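Local coordinates for protein Uly1 (Catenovulum maritimum, PDB 7DRQ) that acts as a calcium-containing polysaccharide lyase of family 24 from a marine bacterium, cleaving the algal polysaccharide ulvan, at residues I451-L460 with T472-I481. Numbering follows the deposited sequence.
Sequences IHDGKLYYYL and TYLQIINLDI
Leu460, Leu456 and Leu479 lose the most surface where strand 455-460 pairs with strand 472-478 and the loop that follows it, an antiparallel hairpin whose axes approach to 4.6 Å. Leu460 is gripped through its backbone, its N reaching Tyr473 O at 2.8 Å and its O accepting from Tyr473 N. Its CD1 lies against the amide end of Gln475, 3.8 Å from CD, whose NE2 is held by Glu7 of strand 3-15, while CD2 sits over the centre of the Tyr458 ring. Leu456 and Ile477 run side by side on the same face, Leu456 CD2 meeting Ile477 CD1 at 3.7 Å; the Leu456 N to Ile477 O bond beneath them is nearly straight (172°). Beyond the strand, Leu479 donates its N to Gly454 O at 3.1 Å and sets CD2 against Leu456 CB. Gly454, in the type I' turn His452-Lys455, also receives a water that bridges to Asn478 OD1 and Ile481 N. Asn478 OD1 further accepts from Asp480 N, an Asx turn.

On the face of Tyr457 and Ile476, opposite that of Leu456 and Leu460, Ile476 CG2 makes a CH-pi contact 4.3 Å from the Tyr457 ring centroid. With CG1 anti to the carbonyl carbon (chi1 -55°), both branches meet the ring, CG1 3.8 Å from Tyr457 CD2. Exchanging Ile476 for alanine would probably leave this ring face without its aliphatic cover and the ring freer to shift. Strand 3-15 flanks 469-478, so the N-terminal strand completes this sheet with C-terminal strands, the ring closure familiar from beta-propellers. Six backbone bonds between the strands fix the register, while apolar contacts on both faces and side-chain bonds to strand 3-15 tie the hairpin into the sheet.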
loop_
_atom_site.group_PDB
_atom_site.type_symbol
_atom_site.label_atom_id
_atom_site.label_comp_id
_atom_site.label_asym_id
_atom_site.label_seq_id
_atom_site.Cartn_x
_atom_site.Cartn_y
_atom_site.Cartn_z
ATOM N N ILE A 451 4.891 8.681 8.000
ATOM C CA ILE A 451 4.907 9.884 8.828
ATOM C C ILE A 451 4.248 9.549 10.158
ATOM O O ILE A 451 3.139 9.001 10.184
ATOM C CB ILE A 451 4.175 11.048 8.133
ATOM C CG1 ILE A 451 4.726 11.275 6.716
ATOM C CG2 ILE A 451 4.258 12.315 8.989
ATOM C CD1 ILE A 451 6.206 11.568 6.680
ATOM N N HIS A 452 4.915 9.874 11.264
ATOM C CA HIS A 452 4.350 9.566 12.574
ATOM C C HIS A 452 4.872 10.570 13.589
ATOM O O HIS A 452 6.086 10.703 13.755
ATOM C CB HIS A 452 4.699 8.133 12.986
ATOM C CG HIS A 452 4.287 7.782 14.380
ATOM N ND1 HIS A 452 3.035 7.295 14.680
ATOM C CD2 HIS A 452 4.959 7.848 15.553
ATOM C CE1 HIS A 452 2.953 7.069 15.978
ATOM N NE2 HIS A 452 4.105 7.400 16.532
ATOM N N ASP A 453 3.958 11.279 14.252
ATOM C CA ASP A 453 4.299 12.201 15.338
ATOM C C ASP A 453 5.352 13.218 14.905
ATOM O O ASP A 453 6.365 13.422 15.573
ATOM C CB ASP A 453 4.765 11.426 16.569
ATOM C CG ASP A 453 4.538 12.193 17.862
ATOM O OD1 ASP A 453 3.947 13.294 17.804
ATOM O OD2 ASP A 453 4.951 11.691 18.934
ATOM N N GLY A 454 5.109 13.854 13.764
ATOM C CA GLY A 454 6.001 14.894 13.294
ATOM C C GLY A 454 7.342 14.431 12.773
ATOM O O GLY A 454 8.214 15.271 12.536
ATOM N N LYS A 455 7.543 13.129 12.581
ATOM C CA LYS A 455 8.802 12.624 12.044
ATOM C C LYS A 455 8.550 11.757 10.819
ATOM O O LYS A 455 7.495 11.126 10.680
ATOM C CB LYS A 455 9.587 11.829 13.094
ATOM C CG LYS A 455 9.930 12.668 14.342
ATOM C CD LYS A 455 10.893 11.951 15.259
ATOM C CE LYS A 455 11.242 12.821 16.458
ATOM N NZ LYS A 455 12.324 12.198 17.266
ATOM N N LEU A 456 9.548 11.746 9.937
ATOM C CA LEU A 456 9.561 10.948 8.718
ATOM C C LEU A 456 10.397 9.697 8.975
ATOM O O LEU A 456 11.574 9.797 9.340
ATOM C CB LEU A 456 10.135 11.759 7.548
ATOM C CG LEU A 456 10.817 11.031 6.373
ATOM C CD1 LEU A 456 9.827 10.132 5.663
ATOM C CD2 LEU A 456 11.446 12.012 5.364
ATOM N N TYR A 457 9.774 8.534 8.833
ATOM C CA TYR A 457 10.439 7.242 8.929
ATOM C C TYR A 457 10.609 6.745 7.506
ATOM O O TYR A 457 9.625 6.408 6.839
ATOM C CB TYR A 457 9.620 6.270 9.787
ATOM C CG TYR A 457 9.559 6.720 11.229
ATOM C CD1 TYR A 457 8.703 7.748 11.624
ATOM C CD2 TYR A 457 10.396 6.151 12.193
ATOM C CE1 TYR A 457 8.665 8.184 12.938
ATOM C CE2 TYR A 457 10.373 6.592 13.517
ATOM C CZ TYR A 457 9.503 7.605 13.880
ATOM O OH TYR A 457 9.469 8.042 15.189
ATOM N N TYR A 458 11.849 6.759 7.017
ATOM C CA TYR A 458 12.141 6.441 5.621
ATOM C C TYR A 458 12.802 5.073 5.587
ATOM O O TYR A 458 13.912 4.905 6.094
ATOM C CB TYR A 458 13.045 7.509 5.000
ATOM C CG TYR A 458 12.841 7.739 3.523
ATOM C CD1 TYR A 458 11.980 6.944 2.777
ATOM C CD2 TYR A 458 13.534 8.762 2.867
ATOM C CE1 TYR A 458 11.795 7.177 1.425
ATOM C CE2 TYR A 458 13.360 8.996 1.525
ATOM C CZ TYR A 458 12.503 8.205 0.802
ATOM O OH TYR A 458 12.349 8.469 -0.540
ATOM N N TYR A 459 12.124 4.122 4.970
ATOM C CA TYR A 459 12.545 2.723 4.921
ATOM C C TYR A 459 13.119 2.517 3.525
ATOM O O TYR A 459 12.388 2.600 2.533
ATOM C CB TYR A 459 11.333 1.839 5.223
ATOM C CG TYR A 459 11.550 0.348 5.379
ATOM C CD1 TYR A 459 12.817 -0.216 5.428
ATOM C CD2 TYR A 459 10.449 -0.500 5.470
ATOM C CE1 TYR A 459 12.985 -1.600 5.572
ATOM C CE2 TYR A 459 10.601 -1.862 5.613
ATOM C CZ TYR A 459 11.861 -2.415 5.654
ATOM O OH TYR A 459 11.956 -3.787 5.793
ATOM N N LEU A 460 14.419 2.269 3.443
ATOM C CA LEU A 460 15.169 2.518 2.219
ATOM C C LEU A 460 15.958 1.298 1.760
ATOM O O LEU A 460 16.543 0.593 2.580
ATOM C CB LEU A 460 16.144 3.680 2.443
ATOM C CG LEU A 460 15.500 5.045 2.659
ATOM C CD1 LEU A 460 16.418 5.950 3.476
ATOM C CD2 LEU A 460 15.155 5.698 1.314
ATOM N N THR A 472 18.993 -2.850 3.444
ATOM C CA THR A 472 17.994 -1.830 3.708
ATOM C C THR A 472 18.353 -1.066 4.972
ATOM O O THR A 472 19.023 -1.582 5.873
ATOM C CB THR A 472 16.580 -2.424 3.868
ATOM O OG1 THR A 472 16.617 -3.406 4.898
ATOM C CG2 THR A 472 16.136 -3.078 2.576
ATOM N N TYR A 473 17.874 0.172 5.025
ATOM C CA TYR A 473 18.123 1.084 6.121
ATOM C C TYR A 473 16.811 1.712 6.553
ATOM O O TYR A 473 15.863 1.816 5.773
ATOM C CB TYR A 473 19.083 2.207 5.719
ATOM C CG TYR A 473 20.518 1.765 5.733
ATOM C CD1 TYR A 473 21.079 1.146 4.631
ATOM C CD2 TYR A 473 21.301 1.943 6.863
ATOM C CE1 TYR A 473 22.399 0.724 4.647
ATOM C CE2 TYR A 473 22.616 1.525 6.888
ATOM C CZ TYR A 473 23.155 0.916 5.782
ATOM O OH TYR A 473 24.473 0.499 5.808
ATOM N N LEU A 474 16.794 2.164 7.800
ATOM C CA LEU A 474 15.757 3.042 8.314
ATOM C C LEU A 474 16.372 4.393 8.639
ATOM O O LEU A 474 17.365 4.464 9.376
ATOM C CB LEU A 474 15.117 2.461 9.575
ATOM C CG LEU A 474 14.263 3.445 10.391
ATOM C CD1 LEU A 474 13.033 3.897 9.594
ATOM C CD2 LEU A 474 13.833 2.822 11.737
ATOM N N GLN A 475 15.781 5.464 8.114
ATOM C CA GLN A 475 16.152 6.814 8.520
ATOM C C GLN A 475 15.002 7.459 9.281
ATOM O O GLN A 475 13.831 7.285 8.925
ATOM C CB GLN A 475 16.538 7.686 7.324
ATOM C CG GLN A 475 17.873 7.292 6.691
ATOM C CD GLN A 475 18.361 8.306 5.680
ATOM O OE1 GLN A 475 17.659 9.266 5.350
ATOM N NE2 GLN A 475 19.573 8.091 5.170
ATOM N N ILE A 476 15.338 8.176 10.349
ATOM C CA ILE A 476 14.353 8.907 11.143
ATOM C C ILE A 476 14.704 10.383 11.015
ATOM O O ILE A 476 15.781 10.821 11.446
ATOM C CB ILE A 476 14.316 8.446 12.603
ATOM C CG1 ILE A 476 14.071 6.935 12.666
ATOM C CG2 ILE A 476 13.206 9.166 13.368
ATOM C CD1 ILE A 476 14.178 6.355 14.076
ATOM N N ILE A 477 13.810 11.139 10.388
ATOM C CA ILE A 477 14.056 12.522 10.015
ATOM C C ILE A 477 13.003 13.373 10.708
ATOM O O ILE A 477 11.799 13.134 10.553
ATOM C CB ILE A 477 14.028 12.714 8.490
ATOM C CG1 ILE A 477 15.209 11.986 7.821
ATOM C CG2 ILE A 477 14.059 14.188 8.142
ATOM C CD1 ILE A 477 15.030 11.791 6.295
ATOM N N ASN A 478 13.457 14.339 11.498
ATOM C CA ASN A 478 12.559 15.221 12.229
ATOM C C ASN A 478 12.026 16.290 11.286
ATOM O O ASN A 478 12.802 17.054 10.704
ATOM C CB ASN A 478 13.301 15.858 13.407
ATOM C CG ASN A 478 12.365 16.454 14.423
ATOM O OD1 ASN A 478 11.399 17.128 14.070
ATOM N ND2 ASN A 478 12.638 16.207 15.701
ATOM N N LEU A 479 10.702 16.351 11.133
ATOM C CA LEU A 479 10.124 17.345 10.238
ATOM C C LEU A 479 10.033 18.730 10.864
ATOM O O LEU A 479 9.598 19.666 10.184
ATOM C CB LEU A 479 8.741 16.888 9.764
ATOM C CG LEU A 479 8.813 15.606 8.941
ATOM C CD1 LEU A 479 7.418 15.075 8.595
ATOM C CD2 LEU A 479 9.606 15.859 7.681
ATOM N N ASP A 480 10.439 18.884 12.129
ATOM C CA ASP A 480 10.501 20.194 12.771
ATOM C C ASP A 480 9.141 20.898 12.719
ATOM O O ASP A 480 9.025 22.050 12.292
ATOM C CB ASP A 480 11.604 21.037 12.125
ATOM C CG ASP A 480 12.047 22.205 12.990
ATOM O OD1 ASP A 480 11.838 22.172 14.222
ATOM O OD2 ASP A 480 12.598 23.160 12.415
ATOM N N ILE A 481 8.102 20.184 13.148
ATOM C CA ILE A 481 6.726 20.692 13.126
ATOM C C ILE A 481 6.536 21.718 14.234
ATOM O O ILE A 481 6.711 21.404 15.415
ATOM C CB ILE A 481 5.688 19.541 13.266
ATOM C CG1 ILE A 481 5.682 18.647 12.023
ATOM C CG2 ILE A 481 4.283 20.087 13.527
ATOM C CD1 ILE A 481 5.655 19.405 10.720
HETATM O O HOH W 1 8.438 17.500 14.244
HETATM O O HOH W 2 14.367 -4.967 5.051
#